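Local coordinates for protein peroxiredoxin (Clostridioides difficile, PDB 6TSB) that is a bifunctional peroxiredoxin-chitinase of the spore coat, represented here by its family 18 glycosyl hydrolase domain, which probably cleaves chitin at internal linkages, at residues L204-E213 against L232-V241; A311-L322 against G349-L360. One frame throughout, in Å; residues are numbered along the deposited sequence.

Interaction 1. Residues L204-E213 against L232-V241; sequences LMSYDFTAGE and LPGYSVDAMV
Phe-209 reaches from the loop after barrel strand 201-204 into the turn that leads to helix 237-246. Tyr-235 CB lies over one face of the Phe-209 ring, 4.3 Å from its centroid, a CH-pi contact. Val-237 N meets the ring edge 3.8 Å from Phe-209 CZ. Beyond CG the Met-240 chain is extended: CE lies 3.6 Å from Phe-209 CE1, and SD stands obliquely beside the ring, 5.2 Å from its centroid, a Met-aromatic contact. Leu-204 CD2 packs on Val-241 CG2 at 3.6 Å, and Ser-206 CB rests against Val-237 CG2 at the same distance, while Ser-206 OG bonds to Gly-257 O. Ser-236 is the N-cap of the helix: its OG accepts from Ala-239 N at 3.1 Å, almost straight (169°).

Toward solvent the packing is looser. Glu-213 meets Leu-232 CD1 through CG alone, at 4.0 Å, and the Tyr-235 ring, partly exposed, crosses Phe-209 obliquely with planes at 45°. Met-205 to Asp-208 match the Met-x-Tyr-Asp motif of family 18 barrels. No hydrogen bond joins the two segments, so the direct contact rests on apolar burial around Phe-209, while Gln-222 and Asn-224 supply backbone hydrogen bonds from the intervening loop.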
loop_
_atom_site.group_PDB
_atom_site.type_symbol
_atom_site.label_atom_id
_atom_site.label_comp_id
_atom_site.label_asym_id
_atom_site.label_seq_id
_atom_site.Cartn_x
_atom_site.Cartn_y
_atom_site.Cartn_z
ATOM N N LEU A 204 20.806 2.078 19.966
ATOM C CA LEU A 204 19.736 3.082 20.096
ATOM C C LEU A 204 18.404 2.350 20.023
ATOM O O LEU A 204 18.047 1.888 18.940
ATOM C CB LEU A 204 19.893 4.158 19.010
ATOM C CG LEU A 204 18.674 5.059 18.797
ATOM C CD1 LEU A 204 18.234 5.715 20.084
ATOM C CD2 LEU A 204 18.965 6.109 17.738
ATOM N N MET A 205 17.669 2.350 21.118
ATOM C CA MET A 205 16.322 1.731 21.220
ATOM C C MET A 205 15.277 2.741 20.758
ATOM O O MET A 205 14.540 3.311 21.582
ATOM C CB MET A 205 16.055 1.234 22.637
ATOM C CG MET A 205 16.995 0.057 22.968
ATOM S SD MET A 205 16.674 -0.749 24.549
ATOM C CE MET A 205 16.667 0.675 25.654
ATOM N N SER A 206 15.240 2.923 19.445
ATOM C CA SER A 206 14.437 3.947 18.743
ATOM C C SER A 206 13.053 3.371 18.507
ATOM O O SER A 206 12.690 3.238 17.339
ATOM C CB SER A 206 15.134 4.364 17.468
ATOM O OG SER A 206 15.982 3.339 16.960
ATOM N N TYR A 207 12.354 2.993 19.586
ATOM C CA TYR A 207 10.991 2.399 19.560
ATOM C C TYR A 207 10.364 2.560 20.936
ATOM O O TYR A 207 10.964 3.223 21.783
ATOM C CB TYR A 207 11.008 0.940 19.097
ATOM C CG TYR A 207 12.065 0.066 19.719
ATOM C CD1 TYR A 207 11.902 -0.481 20.986
ATOM C CD2 TYR A 207 13.235 -0.224 19.028
ATOM C CE1 TYR A 207 12.875 -1.296 21.548
ATOM C CE2 TYR A 207 14.218 -1.019 19.588
ATOM C CZ TYR A 207 14.042 -1.546 20.852
ATOM O OH TYR A 207 15.035 -2.300 21.388
ATOM N N ASP A 208 9.144 2.067 21.106
ATOM C CA ASP A 208 8.354 2.187 22.360
ATOM C C ASP A 208 8.064 3.650 22.710
ATOM O O ASP A 208 7.736 3.898 23.878
ATOM C CB ASP A 208 9.058 1.493 23.527
ATOM C CG ASP A 208 8.853 -0.010 23.555
ATOM O OD1 ASP A 208 7.815 -0.471 23.040
ATOM O OD2 ASP A 208 9.737 -0.708 24.099
ATOM N N PHE A 209 8.095 4.586 21.757
ATOM C CA PHE A 209 7.793 6.018 22.036
ATOM C C PHE A 209 6.474 6.131 22.821
ATOM O O PHE A 209 6.397 7.043 23.680
ATOM C CB PHE A 209 7.814 6.865 20.753
ATOM C CG PHE A 209 9.126 6.879 19.985
ATOM C CD1 PHE A 209 10.317 6.463 20.564
ATOM C CD2 PHE A 209 9.169 7.297 18.669
ATOM C CE1 PHE A 209 11.508 6.490 19.852
ATOM C CE2 PHE A 209 10.358 7.308 17.949
ATOM C CZ PHE A 209 11.531 6.911 18.544
ATOM N N THR A 210 5.495 5.232 22.611
ATOM C CA THR A 210 4.134 5.317 23.235
ATOM C C THR A 210 3.931 4.345 24.408
ATOM O O THR A 210 2.792 4.285 24.907
ATOM C CB THR A 210 3.024 5.050 22.216
ATOM O OG1 THR A 210 3.320 3.813 21.568
ATOM C CG2 THR A 210 2.883 6.172 21.214
ATOM N N ALA A 211 4.977 3.651 24.855
ATOM C CA ALA A 211 4.958 2.669 25.970
ATOM C C ALA A 211 4.474 3.285 27.299
ATOM O O ALA A 211 4.020 2.511 28.157
ATOM C CB ALA A 211 6.331 2.065 26.123
ATOM N N GLY A 212 4.562 4.602 27.494
ATOM C CA GLY A 212 4.106 5.262 28.737
ATOM C C GLY A 212 2.795 6.038 28.602
ATOM O O GLY A 212 2.417 6.686 29.596
ATOM N N GLU A 213 2.099 5.966 27.454
ATOM C CA GLU A 213 0.889 6.787 27.142
ATOM C C GLU A 213 -0.364 5.904 27.036
ATOM O O GLU A 213 -0.244 4.785 26.493
ATOM C CB GLU A 213 1.092 7.539 25.823
ATOM C CG GLU A 213 2.358 8.381 25.773
ATOM C CD GLU A 213 2.480 9.401 26.889
ATOM O OE1 GLU A 213 1.460 10.038 27.220
ATOM O OE2 GLU A 213 3.588 9.530 27.443
ATOM N N LEU A 232 4.336 11.566 19.003
ATOM C CA LEU A 232 4.478 12.352 20.257
ATOM C C LEU A 232 5.342 13.580 19.991
ATOM O O LEU A 232 6.400 13.449 19.381
ATOM C CB LEU A 232 5.107 11.456 21.327
ATOM C CG LEU A 232 4.191 10.358 21.857
ATOM C CD1 LEU A 232 4.918 9.504 22.884
ATOM C CD2 LEU A 232 2.921 10.957 22.447
ATOM N N PRO A 233 4.931 14.803 20.414
ATOM C CA PRO A 233 5.813 15.964 20.304
ATOM C C PRO A 233 7.140 15.644 21.024
ATOM O O PRO A 233 7.099 15.219 22.196
ATOM C CB PRO A 233 5.028 17.144 20.917
ATOM C CG PRO A 233 3.809 16.521 21.596
ATOM C CD PRO A 233 3.623 15.133 21.009
ATOM N N GLY A 234 8.260 15.769 20.292
ATOM C CA GLY A 234 9.628 15.482 20.779
ATOM C C GLY A 234 10.212 14.184 20.222
ATOM O O GLY A 234 11.360 14.208 19.724
ATOM N N TYR A 235 9.457 13.081 20.303
ATOM C CA TYR A 235 9.944 11.700 20.047
ATOM C C TYR A 235 9.951 11.400 18.547
ATOM O O TYR A 235 8.893 11.385 17.897
ATOM C CB TYR A 235 9.115 10.676 20.825
ATOM C CG TYR A 235 9.351 10.723 22.311
ATOM C CD1 TYR A 235 8.684 11.635 23.114
ATOM C CD2 TYR A 235 10.266 9.872 22.909
ATOM C CE1 TYR A 235 8.907 11.687 24.480
ATOM C CE2 TYR A 235 10.502 9.912 24.272
ATOM C CZ TYR A 235 9.823 10.827 25.058
ATOM O OH TYR A 235 10.061 10.868 26.400
ATOM N N SER A 236 11.146 11.125 18.034
ATOM C CA SER A 236 11.401 10.662 16.652
ATOM C C SER A 236 12.780 9.984 16.573
ATOM O O SER A 236 13.728 10.423 17.304
ATOM C CB SER A 236 11.301 11.833 15.710
ATOM O OG SER A 236 12.595 12.307 15.381
ATOM N N VAL A 237 12.949 8.992 15.698
ATOM C CA VAL A 237 14.260 8.284 15.575
ATOM C C VAL A 237 15.334 9.327 15.265
ATOM O O VAL A 237 16.352 9.327 15.962
ATOM C CB VAL A 237 14.253 7.167 14.516
ATOM C CG1 VAL A 237 15.637 6.599 14.289
ATOM C CG2 VAL A 237 13.245 6.067 14.854
ATOM N N ASP A 238 15.091 10.185 14.269
ATOM C CA ASP A 238 16.076 11.152 13.708
ATOM C C ASP A 238 16.586 12.080 14.815
ATOM O O ASP A 238 17.801 12.310 14.869
ATOM C CB ASP A 238 15.461 11.971 12.561
ATOM C CG ASP A 238 16.255 13.188 12.089
ATOM O OD1 ASP A 238 17.368 13.026 11.491
ATOM O OD2 ASP A 238 15.753 14.284 12.321
ATOM N N ALA A 239 15.686 12.632 15.620
ATOM C CA ALA A 239 16.037 13.512 16.758
ATOM C C ALA A 239 16.895 12.748 17.800
ATOM O O ALA A 239 17.719 13.404 18.482
ATOM C CB ALA A 239 14.774 14.086 17.362
ATOM N N MET A 240 16.725 11.422 17.943
ATOM C CA MET A 240 17.508 10.608 18.916
ATOM C C MET A 240 18.898 10.390 18.357
ATOM O O MET A 240 19.885 10.565 19.115
ATOM C CB MET A 240 16.858 9.260 19.213
ATOM C CG MET A 240 15.708 9.422 20.142
ATOM S SD MET A 240 15.161 7.847 20.823
ATOM C CE MET A 240 13.780 8.477 21.769
ATOM N N VAL A 241 18.997 10.137 17.059
ATOM C CA VAL A 241 20.333 10.006 16.414
ATOM C C VAL A 241 21.086 11.345 16.481
ATOM O O VAL A 241 22.292 11.335 16.761
ATOM C CB VAL A 241 20.199 9.528 14.974
ATOM C CG1 VAL A 241 21.570 9.326 14.359
ATOM C CG2 VAL A 241 19.359 8.268 14.903
#

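Interaction 2. Residues A311-L322 against G349-L360; sequences ALSIFLKTQYVL and GINDPEVLKEEL
This is a buried helix-helix contact at the C-terminal end of the chain: helix 311-322 packs against helix 353-360 and against the last turn of the preceding helix, at Gly-349 to Asn-351. The axes of 311-322 and 353-360 run roughly antiparallel, at 150°, and approach to 10.8 Å. Phe-315 fills the gap as a knob in the hole formed by Pro-353, Leu-356, Lys-357 and Leu-360. With CG anti to the backbone N (chi1 167°), its ring is carried across the gap, so that Leu-356 CD2 meets the ring edge 3.7 Å from Phe-315 CD1. The aliphatic part of Lys-357 comes in obliquely, its CD 3.7 Å from Phe-315 CZ. Leu-360 forks over the start of the other helix: CD1 touches Phe-315 CB at 3.5 Å and CD2 touches Ala-311 CB at 3.6 Å.

In the order of a TIM barrel, 311-323 and 341-351 are the helices before and after the eighth strand, 328-332, and 353-361 is a C-terminal addition. Where the two barrel helices meet, Gly-349 has no side chain to hold them apart, and its CA comes 3.3 Å from Thr-318 OG1. A water lies between Thr-318 OG1 and Gly-349 O, its oxygen 2.9 Å from Gly-349 O, with more acceptors in reach than it has protons. Ile-350 CD1 wedges between Thr-318 CG2 and Val-321 CG1, 3.7 Å from the latter. Leu-322 CD1 touches Pro-353 CG and lies against Gly-349 O. Phe-367 of the second subunit adds a cation-pi partner for Lys-357.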
loop_
_atom_site.group_PDB
_atom_site.type_symbol
_atom_site.label_atom_id
_atom_site.label_comp_id
_atom_site.label_asym_id
_atom_site.label_seq_id
_atom_site.Cartn_x
_atom_site.Cartn_y
_atom_site.Cartn_z
ATOM N N ALA A 311 -8.517 3.008 -5.075
ATOM C CA ALA A 311 -8.664 4.475 -4.949
ATOM C C ALA A 311 -7.534 5.208 -5.701
ATOM O O ALA A 311 -7.755 6.351 -6.217
ATOM C CB ALA A 311 -8.668 4.823 -3.491
ATOM N N LEU A 312 -6.346 4.600 -5.699
ATOM C CA LEU A 312 -5.115 5.151 -6.313
ATOM C C LEU A 312 -5.231 5.060 -7.846
ATOM O O LEU A 312 -5.102 6.112 -8.500
ATOM C CB LEU A 312 -3.884 4.391 -5.812
ATOM C CG LEU A 312 -2.573 4.814 -6.474
ATOM C CD1 LEU A 312 -2.275 6.283 -6.159
ATOM C CD2 LEU A 312 -1.411 3.892 -6.084
ATOM N N SER A 313 -5.443 3.867 -8.416
ATOM C CA SER A 313 -5.600 3.715 -9.891
ATOM C C SER A 313 -6.837 4.495 -10.390
ATOM O O SER A 313 -6.768 4.972 -11.532
ATOM C CB SER A 313 -5.563 2.273 -10.332
ATOM O OG SER A 313 -6.769 1.612 -9.999
ATOM N N ILE A 314 -7.855 4.779 -9.565
ATOM C CA ILE A 314 -8.995 5.670 -9.980
ATOM C C ILE A 314 -8.576 7.138 -9.936
ATOM O O ILE A 314 -9.054 7.943 -10.797
ATOM C CB ILE A 314 -10.253 5.467 -9.116
ATOM C CG1 ILE A 314 -10.846 4.071 -9.317
ATOM C CG2 ILE A 314 -11.281 6.565 -9.365
ATOM C CD1 ILE A 314 -11.874 3.702 -8.289
ATOM N N PHE A 315 -7.776 7.522 -8.943
ATOM C CA PHE A 315 -7.208 8.895 -8.885
ATOM C C PHE A 315 -6.346 9.153 -10.141
ATOM O O PHE A 315 -6.517 10.185 -10.792
ATOM C CB PHE A 315 -6.404 9.072 -7.601
ATOM C CG PHE A 315 -5.539 10.301 -7.610
ATOM C CD1 PHE A 315 -6.085 11.547 -7.352
ATOM C CD2 PHE A 315 -4.180 10.199 -7.890
ATOM C CE1 PHE A 315 -5.287 12.681 -7.366
ATOM C CE2 PHE A 315 -3.380 11.329 -7.903
ATOM C CZ PHE A 315 -3.934 12.566 -7.643
ATOM N N LEU A 316 -5.505 8.183 -10.508
ATOM C CA LEU A 316 -4.578 8.232 -11.667
ATOM C C LEU A 316 -5.368 8.252 -12.995
ATOM O O LEU A 316 -5.060 9.138 -13.841
ATOM C CB LEU A 316 -3.613 7.046 -11.552
ATOM C CG LEU A 316 -2.614 7.144 -10.391
ATOM C CD1 LEU A 316 -1.581 6.027 -10.469
ATOM C CD2 LEU A 316 -1.925 8.505 -10.373
ATOM N N LYS A 317 -6.373 7.374 -13.154
ATOM C CA LYS A 317 -7.306 7.390 -14.322
ATOM C C LYS A 317 -8.027 8.742 -14.405
ATOM O O LYS A 317 -8.059 9.279 -15.519
ATOM C CB LYS A 317 -8.258 6.193 -14.276
ATOM C CG LYS A 317 -7.660 4.979 -14.968
ATOM C CD LYS A 317 -8.226 3.625 -14.574
ATOM C CE LYS A 317 -7.300 2.529 -15.054
ATOM N NZ LYS A 317 -7.969 1.219 -15.103
ATOM N N THR A 318 -8.558 9.288 -13.305
ATOM C CA THR A 318 -9.302 10.572 -13.338
ATOM C C THR A 318 -8.333 11.731 -13.617
ATOM O O THR A 318 -8.779 12.771 -14.191
ATOM C CB THR A 318 -10.104 10.813 -12.045
ATOM O OG1 THR A 318 -9.289 10.616 -10.884
ATOM C CG2 THR A 318 -11.335 9.926 -11.955
ATOM N N GLN A 319 -7.061 11.596 -13.208
ATOM C CA GLN A 319 -5.985 12.561 -13.590
ATOM C C GLN A 319 -5.855 12.561 -15.120
ATOM O O GLN A 319 -5.921 13.647 -15.725
ATOM C CB GLN A 319 -4.625 12.237 -12.946
ATOM C CG GLN A 319 -4.506 12.622 -11.470
ATOM C CD GLN A 319 -4.677 14.105 -11.255
ATOM O OE1 GLN A 319 -5.733 14.562 -10.816
ATOM N NE2 GLN A 319 -3.655 14.876 -11.611
ATOM N N TYR A 320 -5.680 11.379 -15.709
ATOM C CA TYR A 320 -5.528 11.165 -17.167
ATOM C C TYR A 320 -6.682 11.869 -17.880
ATOM O O TYR A 320 -6.450 12.489 -18.910
ATOM C CB TYR A 320 -5.410 9.672 -17.471
ATOM C CG TYR A 320 -5.072 9.342 -18.900
ATOM C CD1 TYR A 320 -6.025 9.407 -19.914
ATOM C CD2 TYR A 320 -3.784 8.934 -19.242
ATOM C CE1 TYR A 320 -5.698 9.080 -21.226
ATOM C CE2 TYR A 320 -3.447 8.598 -20.549
ATOM C CZ TYR A 320 -4.407 8.664 -21.545
ATOM O OH TYR A 320 -4.036 8.334 -22.822
ATOM N N VAL A 321 -7.889 11.801 -17.323
ATOM C CA VAL A 321 -9.096 12.405 -17.944
ATOM C C VAL A 321 -8.865 13.916 -18.014
ATOM O O VAL A 321 -9.209 14.573 -19.036
ATOM C CB VAL A 321 -10.385 12.024 -17.170
ATOM C CG1 VAL A 321 -11.535 12.990 -17.421
ATOM C CG2 VAL A 321 -10.834 10.606 -17.490
ATOM N N LEU A 322 -8.363 14.471 -16.929
ATOM C CA LEU A 322 -8.273 15.939 -16.770
ATOM C C LEU A 322 -7.049 16.443 -17.550
ATOM O O LEU A 322 -7.134 17.503 -18.133
ATOM C CB LEU A 322 -8.180 16.243 -15.274
ATOM C CG LEU A 322 -9.465 15.990 -14.479
ATOM C CD1 LEU A 322 -9.129 15.718 -13.022
ATOM C CD2 LEU A 322 -10.426 17.176 -14.613
ATOM N N GLY A 349 -12.340 12.375 -7.806
ATOM C CA GLY A 349 -11.229 12.316 -8.779
ATOM C C GLY A 349 -11.363 13.353 -9.884
ATOM O O GLY A 349 -10.312 13.961 -10.251
ATOM N N ILE A 350 -12.596 13.539 -10.362
ATOM C CA ILE A 350 -13.026 14.541 -11.380
ATOM C C ILE A 350 -13.376 15.881 -10.731
ATOM O O ILE A 350 -13.033 16.902 -11.340
ATOM C CB ILE A 350 -14.243 14.024 -12.193
ATOM C CG1 ILE A 350 -13.905 12.763 -12.990
ATOM C CG2 ILE A 350 -14.811 15.117 -13.084
ATOM C CD1 ILE A 350 -12.731 12.913 -13.926
ATOM N N ASN A 351 -14.108 15.921 -9.614
ATOM C CA ASN A 351 -14.748 17.197 -9.148
ATOM C C ASN A 351 -13.880 17.963 -8.130
ATOM O O ASN A 351 -14.040 19.217 -8.047
ATOM C CB ASN A 351 -16.159 16.945 -8.604
ATOM C CG ASN A 351 -17.107 16.569 -9.719
ATOM O OD1 ASN A 351 -17.409 15.390 -9.910
ATOM N ND2 ASN A 351 -17.508 17.549 -10.513
ATOM N N ASP A 352 -13.033 17.278 -7.351
ATOM C CA ASP A 352 -12.207 17.923 -6.286
ATOM C C ASP A 352 -10.951 17.085 -6.075
ATOM O O ASP A 352 -10.729 16.491 -5.023
ATOM C CB ASP A 352 -13.016 18.123 -5.003
ATOM C CG ASP A 352 -12.907 19.536 -4.458
ATOM O OD1 ASP A 352 -11.762 19.974 -4.192
ATOM O OD2 ASP A 352 -13.964 20.202 -4.348
ATOM N N PRO A 353 -10.066 17.013 -7.090
ATOM C CA PRO A 353 -8.945 16.074 -7.044
ATOM C C PRO A 353 -7.944 16.394 -5.916
ATOM O O PRO A 353 -7.199 15.512 -5.542
ATOM C CB PRO A 353 -8.285 16.165 -8.434
ATOM C CG PRO A 353 -9.155 17.119 -9.253
ATOM C CD PRO A 353 -10.079 17.848 -8.298
ATOM N N GLU A 354 -7.952 17.627 -5.398
ATOM C CA GLU A 354 -7.103 18.028 -4.243
ATOM C C GLU A 354 -7.519 17.220 -3.016
ATOM O O GLU A 354 -6.620 16.677 -2.346
ATOM C CB GLU A 354 -7.220 19.526 -3.962
ATOM C CG GLU A 354 -6.228 20.355 -4.763
ATOM C CD GLU A 354 -6.498 21.848 -4.711
ATOM O OE1 GLU A 354 -7.574 22.265 -5.176
ATOM O OE2 GLU A 354 -5.644 22.583 -4.181
ATOM N N VAL A 355 -8.831 17.101 -2.774
ATOM C CA VAL A 355 -9.393 16.406 -1.575
ATOM C C VAL A 355 -8.985 14.920 -1.595
ATOM O O VAL A 355 -8.644 14.358 -0.522
ATOM C CB VAL A 355 -10.917 16.615 -1.486
ATOM C CG1 VAL A 355 -11.538 15.837 -0.329
ATOM C CG2 VAL A 355 -11.252 18.104 -1.386
ATOM N N LEU A 356 -8.968 14.311 -2.777
ATOM C CA LEU A 356 -8.752 12.852 -2.937
ATOM C C LEU A 356 -7.256 12.556 -2.791
ATOM O O LEU A 356 -6.927 11.536 -2.154
ATOM C CB LEU A 356 -9.299 12.423 -4.301
ATOM C CG LEU A 356 -8.873 11.045 -4.802
ATOM C CD1 LEU A 356 -9.280 9.942 -3.833
ATOM C CD2 LEU A 356 -9.464 10.770 -6.179
ATOM N N LYS A 357 -6.393 13.406 -3.371
ATOM C CA LYS A 357 -4.916 13.368 -3.165
ATOM C C LYS A 357 -4.586 13.416 -1.662
ATOM O O LYS A 357 -3.843 12.535 -1.233
ATOM C CB LYS A 357 -4.192 14.511 -3.887
ATOM C CG LYS A 357 -2.663 14.469 -3.809
ATOM C CD LYS A 357 -2.013 13.312 -4.576
ATOM C CE LYS A 357 -0.516 13.188 -4.354
ATOM N NZ LYS A 357 0.283 13.935 -5.358
ATOM N N GLU A 358 -5.093 14.404 -0.907
ATOM C CA GLU A 358 -4.927 14.492 0.579
ATOM C C GLU A 358 -5.299 13.158 1.244
ATOM O O GLU A 358 -4.498 12.668 2.056
ATOM C CB GLU A 358 -5.774 15.615 1.178
ATOM C CG GLU A 358 -4.946 16.797 1.646
ATOM C CD GLU A 358 -5.723 18.085 1.857
ATOM O OE1 GLU A 358 -6.980 18.040 1.857
ATOM O OE2 GLU A 358 -5.070 19.138 2.011
ATOM N N GLU A 359 -6.458 12.591 0.897
ATOM C CA GLU A 359 -6.931 11.258 1.376
ATOM C C GLU A 359 -5.855 10.179 1.160
ATOM O O GLU A 359 -5.574 9.414 2.104
ATOM C CB GLU A 359 -8.204 10.874 0.631
ATOM C CG GLU A 359 -9.255 10.229 1.508
ATOM C CD GLU A 359 -10.665 10.498 1.011
ATOM O OE1 GLU A 359 -11.074 11.679 0.986
ATOM O OE2 GLU A 359 -11.330 9.532 0.619
ATOM N N LEU A 360 -5.272 10.108 -0.039
ATOM C CA LEU A 360 -4.384 8.989 -0.461
ATOM C C LEU A 360 -2.947 9.214 0.047
ATOM O O LEU A 360 -2.166 8.220 0.050
ATOM C CB LEU A 360 -4.403 8.852 -1.993
ATOM C CG LEU A 360 -5.753 8.597 -2.686
ATOM C CD1 LEU A 360 -5.574 8.546 -4.195
ATOM C CD2 LEU A 360 -6.430 7.317 -2.226
HETATM O O HOH W 1 -7.809 12.521 -10.196
#

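Overall arrangement
From the N terminus the chain first builds barrel strands 37-43 to 201-204. Interaction 1 then closes a loop of 18 residues without helix or strand, tying the end of strand 201-204 to helix 237-246. The chain continues through strand 254-264 and the three-stranded sheet 286-307 before interaction 2 closes a second loop, spanning strand 328-332 and most of helix 341-351. The two loops follow in series and neither nest nor cross; the nearest atoms of interaction 1 and interaction 2 are about 19 Å apart. The second subunit links them: its Tyr-320 bonds Asp-238, and its Phe-330 and Trp-332 pack on Met-205 and Tyr-207, consistent with an exchange of C-terminal barrel elements between subunits.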